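Long-range contacts in pyoverdine biosynthesis protein PvcB (Pseudomonas aeruginosa, PDB 4YLM), which catalyses the iron- and 2-oxoglutarate-dependent oxidation of tyrosine isonitrile in the biosynthesis of paerucumarin: residues S8-L14 with L43-W47; G37-L43 with L60-F66; T146-L150 with F192-R196; L160-A164 with Q223-L227. All blocks are in the same frame, centred on the assembly; numbering follows the deposited sequence.

Contact 1 of 4, residues S8-L14 with L43-W47; sequences SDQPVRL and LPAQW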
loop_
_atom_site.group_PDB
_atom_site.type_symbol
_atom_site.label_atom_id
_atom_site.label_comp_id
_atom_site.label_asym_id
_atom_site.label_seq_id
_atom_site.Cartn_x
_atom_site.Cartn_y
_atom_site.Cartn_z
ATOM N N SER A 8 -3.833 10.224 -7.949
ATOM C CA SER A 8 -2.961 9.322 -7.214
ATOM C C SER A 8 -1.985 10.118 -6.379
ATOM O O SER A 8 -1.762 11.301 -6.634
ATOM C CB SER A 8 -2.168 8.468 -8.207
ATOM O OG SER A 8 -1.504 7.415 -7.539
ATOM N N ASP A 9 -1.409 9.476 -5.370
ATOM C CA ASP A 9 -0.273 10.061 -4.680
ATOM C C ASP A 9 1.026 9.556 -5.309
ATOM O O ASP A 9 2.113 9.934 -4.881
ATOM C CB ASP A 9 -0.319 9.753 -3.177
ATOM C CG ASP A 9 -0.793 8.341 -2.882
ATOM O OD1 ASP A 9 -0.790 7.495 -3.803
ATOM O OD2 ASP A 9 -1.180 8.074 -1.725
ATOM N N GLN A 10 0.901 8.703 -6.324
ATOM C CA GLN A 10 2.057 8.182 -7.059
ATOM C C GLN A 10 2.336 9.079 -8.277
ATOM O O GLN A 10 1.433 9.754 -8.769
ATOM C CB GLN A 10 1.789 6.739 -7.508
ATOM C CG GLN A 10 1.651 5.730 -6.340
ATOM C CD GLN A 10 2.970 5.456 -5.636
ATOM O OE1 GLN A 10 4.046 5.596 -6.226
ATOM N NE2 GLN A 10 2.894 5.054 -4.373
ATOM N N PRO A 11 3.583 9.092 -8.770
ATOM C CA PRO A 11 3.896 9.957 -9.930
ATOM C C PRO A 11 3.443 9.337 -11.253
ATOM O O PRO A 11 4.244 8.895 -12.098
ATOM C CB PRO A 11 5.423 10.102 -9.854
ATOM C CG PRO A 11 5.876 8.756 -9.275
ATOM C CD PRO A 11 4.765 8.354 -8.281
ATOM N N VAL A 12 2.125 9.292 -11.436
ATOM C CA VAL A 12 1.521 8.671 -12.611
ATOM C C VAL A 12 0.224 9.395 -12.952
ATOM O O VAL A 12 -0.313 10.102 -12.128
ATOM C CB VAL A 12 1.099 7.203 -12.350
ATOM C CG1 VAL A 12 2.292 6.310 -12.193
ATOM C CG2 VAL A 12 0.191 7.135 -11.119
ATOM N N ARG A 13 -0.278 9.210 -14.171
ATOM C CA ARG A 13 -1.599 9.727 -14.517
ATOM C C ARG A 13 -2.495 8.515 -14.620
ATOM O O ARG A 13 -2.185 7.591 -15.367
ATOM C CB ARG A 13 -1.581 10.444 -15.873
ATOM C CG ARG A 13 -1.017 11.855 -15.846
ATOM C CD ARG A 13 -0.704 12.345 -17.270
ATOM N NE ARG A 13 0.455 11.645 -17.833
ATOM C CZ ARG A 13 0.507 11.113 -19.052
ATOM N NH1 ARG A 13 -0.538 11.193 -19.875
ATOM N NH2 ARG A 13 1.615 10.501 -19.449
ATOM N N LEU A 14 -3.605 8.525 -13.890
ATOM C CA LEU A 14 -4.539 7.418 -13.911
ATOM C C LEU A 14 -5.823 7.785 -14.648
ATOM O O LEU A 14 -6.308 8.916 -14.566
ATOM C CB LEU A 14 -4.910 7.010 -12.487
ATOM C CG LEU A 14 -3.798 6.564 -11.540
ATOM C CD1 LEU A 14 -4.388 6.035 -10.248
ATOM C CD2 LEU A 14 -2.933 5.512 -12.170
ATOM N N LEU A 43 7.598 2.484 -10.178
ATOM C CA LEU A 43 6.391 2.388 -9.349
ATOM C C LEU A 43 6.538 1.221 -8.370
ATOM O O LEU A 43 7.188 0.232 -8.685
ATOM C CB LEU A 43 5.151 2.184 -10.238
ATOM C CG LEU A 43 4.926 3.282 -11.290
ATOM C CD1 LEU A 43 3.696 2.965 -12.146
ATOM C CD2 LEU A 43 4.761 4.629 -10.593
ATOM N N PRO A 44 5.942 1.334 -7.173
ATOM C CA PRO A 44 6.077 0.227 -6.218
ATOM C C PRO A 44 5.172 -0.948 -6.567
ATOM O O PRO A 44 3.964 -0.767 -6.702
ATOM C CB PRO A 44 5.638 0.844 -4.873
ATOM C CG PRO A 44 5.140 2.244 -5.168
ATOM C CD PRO A 44 5.099 2.427 -6.664
ATOM N N ALA A 45 5.753 -2.137 -6.683
ATOM C CA ALA A 45 5.005 -3.353 -7.007
ATOM C C ALA A 45 3.869 -3.640 -6.027
ATOM O O ALA A 45 2.818 -4.152 -6.431
ATOM C CB ALA A 45 5.951 -4.563 -7.090
ATOM N N GLN A 46 4.063 -3.315 -4.745
ATOM C CA GLN A 46 3.014 -3.577 -3.747
ATOM C C GLN A 46 1.770 -2.746 -4.061
ATOM O O GLN A 46 0.640 -3.207 -3.903
ATOM C CB GLN A 46 3.507 -3.276 -2.323
ATOM C CG GLN A 46 2.556 -3.733 -1.204
ATOM C CD GLN A 46 2.248 -5.230 -1.265
ATOM O OE1 GLN A 46 3.145 -6.052 -1.479
ATOM N NE2 GLN A 46 0.972 -5.586 -1.105
ATOM N N TRP A 47 1.988 -1.503 -4.479
ATOM C CA TRP A 47 0.891 -0.628 -4.852
ATOM C C TRP A 47 0.178 -1.145 -6.118
ATOM O O TRP A 47 -1.052 -1.175 -6.181
ATOM C CB TRP A 47 1.435 0.782 -5.065
ATOM C CG TRP A 47 0.441 1.777 -5.535
ATOM C CD1 TRP A 47 -0.577 2.337 -4.807
ATOM C CD2 TRP A 47 0.392 2.382 -6.830
ATOM N NE1 TRP A 47 -1.246 3.255 -5.576
ATOM C CE2 TRP A 47 -0.681 3.292 -6.824
ATOM C CE3 TRP A 47 1.159 2.249 -7.993
ATOM C CZ2 TRP A 47 -1.015 4.064 -7.940
ATOM C CZ3 TRP A 47 0.826 3.020 -9.108
ATOM C CH2 TRP A 47 -0.259 3.913 -9.067
#

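Contact 2 of 4, residues G37-L43 with L60-F66; sequences GMHVGEL and LRGFAAF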
loop_
_atom_site.group_PDB
_atom_site.type_symbol
_atom_site.label_atom_id
_atom_site.label_comp_id
_atom_site.label_asym_id
_atom_site.label_seq_id
_atom_site.Cartn_x
_atom_site.Cartn_y
_atom_site.Cartn_z
ATOM N N GLY A 37 10.470 9.773 -19.538
ATOM C CA GLY A 37 11.385 8.641 -19.498
ATOM C C GLY A 37 11.129 7.618 -18.394
ATOM O O GLY A 37 11.895 6.667 -18.230
ATOM N N MET A 38 10.050 7.793 -17.639
ATOM C CA MET A 38 9.779 6.900 -16.508
ATOM C C MET A 38 9.685 5.432 -16.920
ATOM O O MET A 38 9.123 5.091 -17.960
ATOM C CB MET A 38 8.520 7.345 -15.766
ATOM C CG MET A 38 8.093 6.431 -14.616
ATOM S SD MET A 38 6.685 7.162 -13.738
ATOM C CE MET A 38 7.446 8.560 -12.968
ATOM N N HIS A 39 10.254 4.564 -16.095
ATOM C CA HIS A 39 10.312 3.128 -16.362
ATOM C C HIS A 39 9.288 2.453 -15.441
ATOM O O HIS A 39 9.009 2.973 -14.370
ATOM C CB HIS A 39 11.733 2.667 -16.024
ATOM C CG HIS A 39 12.032 1.244 -16.370
ATOM N ND1 HIS A 39 11.569 0.182 -15.623
ATOM C CD2 HIS A 39 12.820 0.710 -17.338
ATOM C CE1 HIS A 39 12.025 -0.948 -16.140
ATOM N NE2 HIS A 39 12.788 -0.654 -17.178
ATOM N N VAL A 40 8.716 1.318 -15.839
ATOM C CA VAL A 40 7.677 0.702 -15.025
ATOM C C VAL A 40 8.168 0.382 -13.609
ATOM O O VAL A 40 7.380 0.382 -12.664
ATOM C CB VAL A 40 7.122 -0.604 -15.638
ATOM C CG1 VAL A 40 6.387 -0.323 -16.953
ATOM C CG2 VAL A 40 8.233 -1.597 -15.834
ATOM N N GLY A 41 9.462 0.103 -13.473
ATOM C CA GLY A 41 10.024 -0.327 -12.200
ATOM C C GLY A 41 10.078 0.762 -11.144
ATOM O O GLY A 41 10.241 0.486 -9.956
ATOM N N GLU A 42 9.949 2.008 -11.575
ATOM C CA GLU A 42 9.922 3.133 -10.646
ATOM C C GLU A 42 8.674 3.134 -9.744
ATOM O O GLU A 42 8.700 3.701 -8.656
ATOM C CB GLU A 42 10.087 4.458 -11.406
ATOM C CG GLU A 42 11.436 4.530 -12.141
ATOM C CD GLU A 42 11.630 5.793 -12.972
ATOM O OE1 GLU A 42 11.527 6.907 -12.433
ATOM O OE2 GLU A 42 11.919 5.661 -14.172
ATOM N N LEU A 43 7.598 2.484 -10.178
ATOM C CA LEU A 43 6.391 2.388 -9.349
ATOM C C LEU A 43 6.538 1.221 -8.370
ATOM O O LEU A 43 7.188 0.232 -8.685
ATOM C CB LEU A 43 5.151 2.184 -10.238
ATOM C CG LEU A 43 4.926 3.282 -11.290
ATOM C CD1 LEU A 43 3.696 2.965 -12.146
ATOM C CD2 LEU A 43 4.761 4.629 -10.593
ATOM N N LEU A 60 -0.334 -0.436 -18.141
ATOM C CA LEU A 60 0.695 0.594 -18.024
ATOM C C LEU A 60 1.201 0.880 -19.429
ATOM O O LEU A 60 1.791 0.006 -20.078
ATOM C CB LEU A 60 1.855 0.135 -17.139
ATOM C CG LEU A 60 1.553 0.017 -15.641
ATOM C CD1 LEU A 60 0.702 -1.191 -15.349
ATOM C CD2 LEU A 60 2.872 -0.062 -14.863
ATOM N N ARG A 61 0.973 2.103 -19.897
ATOM C CA ARG A 61 1.233 2.435 -21.297
ATOM C C ARG A 61 2.083 3.677 -21.419
ATOM O O ARG A 61 1.810 4.699 -20.786
ATOM C CB ARG A 61 -0.098 2.610 -22.059
ATOM C CG ARG A 61 0.051 3.113 -23.503
ATOM C CD ARG A 61 -1.228 2.851 -24.317
ATOM N NE ARG A 61 -1.348 1.454 -24.721
ATOM C CZ ARG A 61 -2.328 0.970 -25.483
ATOM N NH1 ARG A 61 -3.304 1.768 -25.912
ATOM N NH2 ARG A 61 -2.338 -0.317 -25.807
ATOM N N GLY A 62 3.129 3.588 -22.229
ATOM C CA GLY A 62 3.983 4.729 -22.485
ATOM C C GLY A 62 5.186 4.773 -21.551
ATOM O O GLY A 62 5.929 5.756 -21.536
ATOM N N PHE A 63 5.381 3.720 -20.762
ATOM C CA PHE A 63 6.558 3.660 -19.876
ATOM C C PHE A 63 7.727 3.059 -20.655
ATOM O O PHE A 63 7.517 2.293 -21.589
ATOM C CB PHE A 63 6.291 2.771 -18.647
ATOM C CG PHE A 63 5.302 3.354 -17.669
ATOM C CD1 PHE A 63 5.742 4.016 -16.529
ATOM C CD2 PHE A 63 3.938 3.221 -17.879
ATOM C CE1 PHE A 63 4.835 4.556 -15.621
ATOM C CE2 PHE A 63 3.020 3.760 -16.982
ATOM C CZ PHE A 63 3.465 4.429 -15.849
ATOM N N ALA A 64 8.953 3.390 -20.272
ATOM C CA ALA A 64 10.096 2.625 -20.761
ATOM C C ALA A 64 9.946 1.292 -20.054
ATOM O O ALA A 64 9.564 1.243 -18.878
ATOM C CB ALA A 64 11.417 3.294 -20.355
ATOM N N ALA A 65 10.236 0.205 -20.744
ATOM C CA ALA A 65 10.102 -1.105 -20.124
ATOM C C ALA A 65 11.380 -1.954 -20.286
ATOM O O ALA A 65 12.485 -1.426 -20.387
ATOM C CB ALA A 65 8.841 -1.838 -20.653
ATOM N N PHE A 66 11.220 -3.268 -20.309
ATOM C CA PHE A 66 12.345 -4.164 -20.102
ATOM C C PHE A 66 13.139 -4.458 -21.375
ATOM O O PHE A 66 12.573 -4.765 -22.421
ATOM C CB PHE A 66 11.849 -5.437 -19.416
ATOM C CG PHE A 66 11.041 -5.157 -18.181
ATOM C CD1 PHE A 66 11.665 -4.961 -16.957
ATOM C CD2 PHE A 66 9.661 -5.032 -18.255
ATOM C CE1 PHE A 66 10.921 -4.677 -15.814
ATOM C CE2 PHE A 66 8.908 -4.746 -17.124
ATOM C CZ PHE A 66 9.542 -4.569 -15.894
HETATM O O HOH W 1 8.311 6.864 -20.205
#

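Contact 3 of 4, residues T146-L150 with F192-R196; sequences TPAAL and FPILR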
loop_
_atom_site.group_PDB
_atom_site.type_symbol
_atom_site.label_atom_id
_atom_site.label_comp_id
_atom_site.label_asym_id
_atom_site.label_seq_id
_atom_site.Cartn_x
_atom_site.Cartn_y
_atom_site.Cartn_z
ATOM N N THR A 146 -15.708 -11.225 -14.242
ATOM C CA THR A 146 -16.810 -12.108 -13.904
ATOM C C THR A 146 -17.797 -11.467 -12.925
ATOM O O THR A 146 -18.988 -11.755 -12.984
ATOM C CB THR A 146 -16.362 -13.529 -13.469
ATOM O OG1 THR A 146 -15.599 -13.469 -12.260
ATOM C CG2 THR A 146 -15.516 -14.188 -14.574
ATOM N N PRO A 147 -17.314 -10.588 -12.025
ATOM C CA PRO A 147 -18.296 -9.877 -11.187
ATOM C C PRO A 147 -19.209 -8.963 -12.004
ATOM O O PRO A 147 -20.394 -8.860 -11.681
ATOM C CB PRO A 147 -17.424 -9.057 -10.219
ATOM C CG PRO A 147 -16.118 -9.878 -10.124
ATOM C CD PRO A 147 -15.927 -10.392 -11.559
ATOM N N ALA A 148 -18.682 -8.312 -13.040
ATOM C CA ALA A 148 -19.535 -7.502 -13.907
ATOM C C ALA A 148 -20.603 -8.373 -14.584
ATOM O O ALA A 148 -21.781 -8.008 -14.625
ATOM C CB ALA A 148 -18.719 -6.772 -14.944
ATOM N N ALA A 149 -20.187 -9.522 -15.114
ATOM C CA ALA A 149 -21.129 -10.450 -15.746
ATOM C C ALA A 149 -22.226 -10.857 -14.760
ATOM O O ALA A 149 -23.405 -10.942 -15.126
ATOM C CB ALA A 149 -20.395 -11.685 -16.285
ATOM N N LEU A 150 -21.843 -11.087 -13.504
ATOM C CA LEU A 150 -22.816 -11.448 -12.473
ATOM C C LEU A 150 -23.852 -10.352 -12.225
ATOM O O LEU A 150 -24.989 -10.651 -11.859
ATOM C CB LEU A 150 -22.134 -11.850 -11.162
ATOM C CG LEU A 150 -21.636 -13.296 -11.060
ATOM C CD1 LEU A 150 -20.560 -13.463 -9.961
ATOM C CD2 LEU A 150 -22.815 -14.257 -10.827
ATOM N N PHE A 192 -15.418 -12.742 -2.521
ATOM C CA PHE A 192 -16.518 -12.176 -3.310
ATOM C C PHE A 192 -16.925 -13.094 -4.459
ATOM O O PHE A 192 -16.121 -13.897 -4.921
ATOM C CB PHE A 192 -16.191 -10.766 -3.810
ATOM C CG PHE A 192 -14.951 -10.688 -4.671
ATOM C CD1 PHE A 192 -15.034 -10.846 -6.042
ATOM C CD2 PHE A 192 -13.707 -10.432 -4.100
ATOM C CE1 PHE A 192 -13.888 -10.759 -6.847
ATOM C CE2 PHE A 192 -12.564 -10.348 -4.880
ATOM C CZ PHE A 192 -12.652 -10.504 -6.260
ATOM N N PRO A 193 -18.187 -12.989 -4.912
ATOM C CA PRO A 193 -18.669 -13.854 -5.998
ATOM C C PRO A 193 -17.947 -13.647 -7.323
ATOM O O PRO A 193 -17.752 -12.513 -7.777
ATOM C CB PRO A 193 -20.153 -13.460 -6.133
ATOM C CG PRO A 193 -20.528 -12.960 -4.773
ATOM C CD PRO A 193 -19.287 -12.230 -4.284
ATOM N N ILE A 194 -17.535 -14.754 -7.931
ATOM C CA ILE A 194 -16.915 -14.728 -9.248
ATOM C C ILE A 194 -17.524 -15.850 -10.094
ATOM O O ILE A 194 -18.306 -16.654 -9.591
ATOM C CB ILE A 194 -15.398 -14.989 -9.158
ATOM C CG1 ILE A 194 -15.143 -16.325 -8.443
ATOM C CG2 ILE A 194 -14.657 -13.802 -8.453
ATOM C CD1 ILE A 194 -13.679 -16.838 -8.581
ATOM N N LEU A 195 -17.151 -15.903 -11.367
ATOM C CA LEU A 195 -17.472 -17.050 -12.204
ATOM C C LEU A 195 -16.185 -17.797 -12.542
ATOM O O LEU A 195 -15.132 -17.180 -12.754
ATOM C CB LEU A 195 -18.159 -16.604 -13.495
ATOM C CG LEU A 195 -19.446 -15.778 -13.381
ATOM C CD1 LEU A 195 -19.902 -15.327 -14.753
ATOM C CD2 LEU A 195 -20.551 -16.587 -12.690
ATOM N N ARG A 196 -16.266 -19.124 -12.576
ATOM C CA ARG A 196 -15.205 -19.939 -13.175
ATOM C C ARG A 196 -15.870 -20.735 -14.298
ATOM O O ARG A 196 -16.707 -21.586 -14.042
ATOM C CB ARG A 196 -14.573 -20.883 -12.147
ATOM C CG ARG A 196 -13.806 -20.182 -11.027
ATOM C CD ARG A 196 -12.515 -19.500 -11.520
ATOM N NE ARG A 196 -12.760 -18.184 -12.116
ATOM C CZ ARG A 196 -11.797 -17.347 -12.512
ATOM N NH1 ARG A 196 -10.518 -17.686 -12.385
ATOM N NH2 ARG A 196 -12.110 -16.168 -13.035
#

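Contact 4 of 4, residues L160-A164 with Q223-L227; sequences LWRRA and QRGEL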
loop_
_atom_site.group_PDB
_atom_site.type_symbol
_atom_site.label_atom_id
_atom_site.label_comp_id
_atom_site.label_asym_id
_atom_site.label_seq_id
_atom_site.Cartn_x
_atom_site.Cartn_y
_atom_site.Cartn_z
ATOM N N LEU A 160 -30.091 -20.427 -12.884
ATOM C CA LEU A 160 -29.462 -21.479 -13.681
ATOM C C LEU A 160 -27.948 -21.588 -13.398
ATOM O O LEU A 160 -27.433 -22.679 -13.140
ATOM C CB LEU A 160 -29.720 -21.241 -15.175
ATOM C CG LEU A 160 -29.363 -22.366 -16.154
ATOM C CD1 LEU A 160 -30.198 -23.610 -15.881
ATOM C CD2 LEU A 160 -29.542 -21.900 -17.594
ATOM N N TRP A 161 -27.241 -20.460 -13.438
ATOM C CA TRP A 161 -25.791 -20.476 -13.207
ATOM C C TRP A 161 -25.450 -21.119 -11.877
ATOM O O TRP A 161 -24.488 -21.888 -11.768
ATOM C CB TRP A 161 -25.215 -19.060 -13.219
ATOM C CG TRP A 161 -25.330 -18.355 -14.518
ATOM C CD1 TRP A 161 -25.910 -18.822 -15.657
ATOM C CD2 TRP A 161 -24.846 -17.039 -14.820
ATOM N NE1 TRP A 161 -25.824 -17.876 -16.651
ATOM C CE2 TRP A 161 -25.178 -16.771 -16.157
ATOM C CE3 TRP A 161 -24.159 -16.061 -14.083
ATOM C CZ2 TRP A 161 -24.854 -15.571 -16.777
ATOM C CZ3 TRP A 161 -23.849 -14.869 -14.699
ATOM C CH2 TRP A 161 -24.187 -14.634 -16.033
ATOM N N ARG A 162 -26.242 -20.796 -10.860
ATOM C CA ARG A 162 -25.967 -21.253 -9.500
ATOM C C ARG A 162 -26.069 -22.759 -9.299
ATOM O O ARG A 162 -25.505 -23.295 -8.350
ATOM C CB ARG A 162 -26.866 -20.531 -8.493
ATOM C CG ARG A 162 -26.464 -19.082 -8.255
ATOM C CD ARG A 162 -27.478 -18.375 -7.384
ATOM N NE ARG A 162 -27.034 -17.042 -6.987
ATOM C CZ ARG A 162 -27.859 -16.061 -6.634
ATOM N NH1 ARG A 162 -29.172 -16.262 -6.644
ATOM N NH2 ARG A 162 -27.377 -14.878 -6.278
ATOM N N ARG A 163 -26.792 -23.454 -10.168
ATOM C CA ARG A 163 -26.846 -24.906 -10.012
ATOM C C ARG A 163 -25.903 -25.653 -10.958
ATOM O O ARG A 163 -25.701 -26.861 -10.819
ATOM C CB ARG A 163 -28.286 -25.446 -10.041
ATOM C CG ARG A 163 -29.196 -24.889 -11.125
ATOM C CD ARG A 163 -30.656 -25.291 -10.849
ATOM N NE ARG A 163 -31.494 -25.240 -12.049
ATOM C CZ ARG A 163 -31.819 -26.300 -12.787
ATOM N NH1 ARG A 163 -31.385 -27.510 -12.453
ATOM N NH2 ARG A 163 -32.583 -26.153 -13.864
ATOM N N ALA A 164 -25.283 -24.914 -11.876
ATOM C CA ALA A 164 -24.407 -25.506 -12.882
ATOM C C ALA A 164 -22.954 -25.702 -12.428
ATOM O O ALA A 164 -22.407 -24.900 -11.671
ATOM C CB ALA A 164 -24.452 -24.685 -14.169
ATOM N N GLN A 223 -31.049 -27.751 -20.885
ATOM C CA GLN A 223 -30.697 -26.412 -20.421
ATOM C C GLN A 223 -29.262 -25.995 -20.746
ATOM O O GLN A 223 -28.886 -24.843 -20.520
ATOM C CB GLN A 223 -30.952 -26.286 -18.920
ATOM C CG GLN A 223 -32.408 -26.099 -18.569
ATOM C CD GLN A 223 -32.647 -26.231 -17.091
ATOM O OE1 GLN A 223 -32.066 -27.097 -16.435
ATOM N NE2 GLN A 223 -33.491 -25.364 -16.549
ATOM N N ARG A 224 -28.466 -26.923 -21.274
ATOM C CA ARG A 224 -27.096 -26.616 -21.673
ATOM C C ARG A 224 -27.045 -25.408 -22.601
ATOM O O ARG A 224 -26.249 -24.488 -22.405
ATOM C CB ARG A 224 -26.449 -27.812 -22.371
ATOM C CG ARG A 224 -25.098 -27.484 -23.009
ATOM C CD ARG A 224 -24.666 -28.554 -24.007
ATOM N NE ARG A 224 -23.355 -28.261 -24.585
ATOM C CZ ARG A 224 -22.203 -28.655 -24.052
ATOM N NH1 ARG A 224 -22.198 -29.359 -22.923
ATOM N NH2 ARG A 224 -21.058 -28.343 -24.640
ATOM N N GLY A 225 -27.890 -25.424 -23.623
ATOM C CA GLY A 225 -27.914 -24.354 -24.601
ATOM C C GLY A 225 -28.147 -22.992 -23.973
ATOM O O GLY A 225 -27.558 -21.997 -24.395
ATOM N N GLU A 226 -28.999 -22.944 -22.955
ATOM C CA GLU A 226 -29.347 -21.678 -22.328
ATOM C C GLU A 226 -28.273 -21.206 -21.343
ATOM O O GLU A 226 -28.075 -20.006 -21.158
ATOM C CB GLU A 226 -30.701 -21.766 -21.627
ATOM C CG GLU A 226 -31.163 -20.434 -21.036
ATOM C CD GLU A 226 -31.022 -19.272 -22.019
ATOM O OE1 GLU A 226 -31.264 -19.472 -23.234
ATOM O OE2 GLU A 226 -30.661 -18.157 -21.579
ATOM N N LEU A 227 -27.603 -22.156 -20.701
ATOM C CA LEU A 227 -26.495 -21.831 -19.823
ATOM C C LEU A 227 -25.444 -21.100 -20.642
ATOM O O LEU A 227 -25.028 -19.990 -20.293
ATOM C CB LEU A 227 -25.903 -23.103 -19.212
ATOM C CG LEU A 227 -24.653 -22.920 -18.342
ATOM C CD1 LEU A 227 -24.980 -22.090 -17.101
ATOM C CD2 LEU A 227 -24.049 -24.266 -17.952
#

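Contact 1 of 4, residues S8-L14 with L43-W47
Gln10 lays its side chain across the indole of Trp47, and these two residues bury more surface here than any others. A chi1 of -65°, with CG beside the backbone N, sets Gln10 CG over one face of the indole, 3.4 Å from the centroid of the six-membered ring of Trp47 and close to the ring normal: a CH-pi contact. CB follows near CZ2 and CH2, while a bend at chi2 carries the amide, tilted 36° from the ring plane, off toward Pro44, where Gln10 OE1 comes within 3.4 Å of Pro44 CD. Pro44 is the N-cap residue of helix 45-55, so the glutamine spans the first turn of that helix from its cap to Trp47.

Leu43 meets the start of strand 12-16. Its CD2 lies only 3.4 Å from Val12 CG1, a tight pair, whereas the other branch of the valine, CG2, turns to the far end of the indole, 3.8 Å from Trp47 CH2. Ser8 OG approaches the same ring obliquely, 3.4 Å from Trp47 CZ2, while accepting the Gln10 backbone N-H in an ST turn.

No hydrogen bond joins the two segments. The polar ends are used between chains instead: Gln10 OE1 bonds to Ser54 of the second subunit and Trp47 NE1 to Asp9 of the third. Carbon and ring surfaces thus hold the N-terminal segment to the helix start, leaving these polar groups to link the subunits.

Contact 2 of 4, residues G37-L43 with L60-F66
With CG anti to the backbone N (chi1 -174°), the imidazole of His39 swings back over Ala64 and on to Phe66, while chi1 of -69° in Phe63 brings the CE1 side of its ring to both Met38 and Leu43. The edge of His39 points into the face of Phe66 in a T-shaped pair, planes at 89° and centroids 5.4 Å apart. Ala64 O lies over one face of the imidazole, and the rotation of that ring is further defined by Gly41 N, which donates to His39 ND1 in the ring plane.

Val40 divides its branches between the two phenylalanines: CG1 sits 3.5 Å from Phe63 CB, and CG2 lies 3.2 Å from Phe66 CZ. Alongside Phe63, Met38 SD reaches the ring edge, 3.7 Å from CE1, as a Met-aromatic contact.

The backbones are joined by Ala64 N to Met38 O (2.9 Å) and by Val40 N to Ala64 O (3.2 Å). A water donates to both Met38 O and Gly62 O. This is a single beta bridge, His39 with Ala64, linking the loops that lead from strands 29-33 and 57-60 into helices 45-55 and 69-79.

Contact 3 of 4, residues T146-L150 with F192-R196
Thr146 and Leu195 run alongside each other, their side chains pointing opposite ways, where helix 146-152 begins against strand 193-195. CB of Leu195 starts 3.6 Å from Thr146 CB and is also close to its methyl, CG2. One bond further, CG is in contact with both Thr146 CB and Leu150 CG. There the side chain forks. CD1 goes to Ala149, 4.0 Å from its CB, and CD2 packs 3.7 Å from Leu150 CD2, so that the side chain as a whole, from CB at Thr146 to the tips at Ala149 and Leu150, covers about one turn of the helix.

The backbone of the same residue is held as well. Leu195 N donates to Thr146 OG1 over 3.0 Å in an almost straight bond (171°). A chi1 of 64° turns the threonine hydroxyl toward the strand, and OG1 is also hydrogen-bonded to Thr258 O.

In this TauD/TfdA-family oxygenase the helix runs nearly perpendicular to the strand, at 100°, with the short axes 6.9 Å apart. Strand 193-195 pairs with strand 184-186 in a two-stranded antiparallel sheet, and helices 155-163 and 224-235 add further packing around Leu195.

Toward the start of the strand, Leu150 CD1 rests 3.8 Å from Pro193 CB, and Pro147 CG meets the Phe192 ring obliquely at CE1. At the other end, Arg196 folds back so that NE donates to Leu195 O (2.7 Å), the acceptor lying in the guanidinium plane. Its guanidinium makes a cation-pi contact with Trp113, and the side chain is about 8 Å from those of Asp114 and His261, two probable iron ligands.

Contact 4 of 4, residues L160-A164 with Q223-L227
Leu160 and Leu227 form the apolar centre of a helix-to-helix packing contact, between the last turn of helix 155-163 and the first turn of helix 224-235. The two methyls of Leu160 take different parts of the second segment. CD2 presses against the start of the second helix, 3.7 Å from the backbone N of Leu227 and near Glu226 CG, while CD1 lies 3.8 Å from Gln223 CD. A chi1 of 176° swings Leu227 CG away from its own backbone N and across the interface. Its CD1 sits 3.7 Å from Trp161 CD1, approaching the indole obliquely, and its CD2 meets Ala164 CB at 3.8 Å. The leucine therefore fills the place between the tryptophan and the alanine that follows the first helix.

Among the polar contacts, the buried Trp161 NE1 is satisfied by a hydrogen bond to Ser230, further along helix 224-235, so the indole is held to that helix by more than packing. Toward the outside, Arg163 extends from CG to NE and crosses Gln223 at about a right angle, its guanidinium turned 53° from the amide plane. The strongest polar partner of the glutamine is the backbone N of Ala220, which donates to OE1. The bond from Arg163 NH2 to Gln223 OE1 is weak, 2.8 Å long but just 119° at the hydrogen, and a poor one, since NH2 sits almost as near the amide nitrogen, 2.9 Å from Gln223 NE2.

The four contacts form two pairs. Contacts 1 and 2 have centres 11 Å apart, share Leu43, and touch where Pro11 O meets Met38 CE; their segments alternate along the chain. Contact 1 joins the start of strand 12-16 to helix 45-55, and contact 2 joins the loops that follow strands 29-33 and 57-60 of the large mixed sheet. Contacts 3 and 4 come later, also with alternating segments and with centres 15 Å apart. Helices 146-152 and 155-163 are consecutive there, and Trp161 packs on Leu150 and Leu195. Contacts 2 and 4 lie on opposite sides of the chain's centre, 44 Å apart between centres. Contacts 1, 2 and 3 also touch neighbouring subunits, joining these local packings to the three-chain assembly.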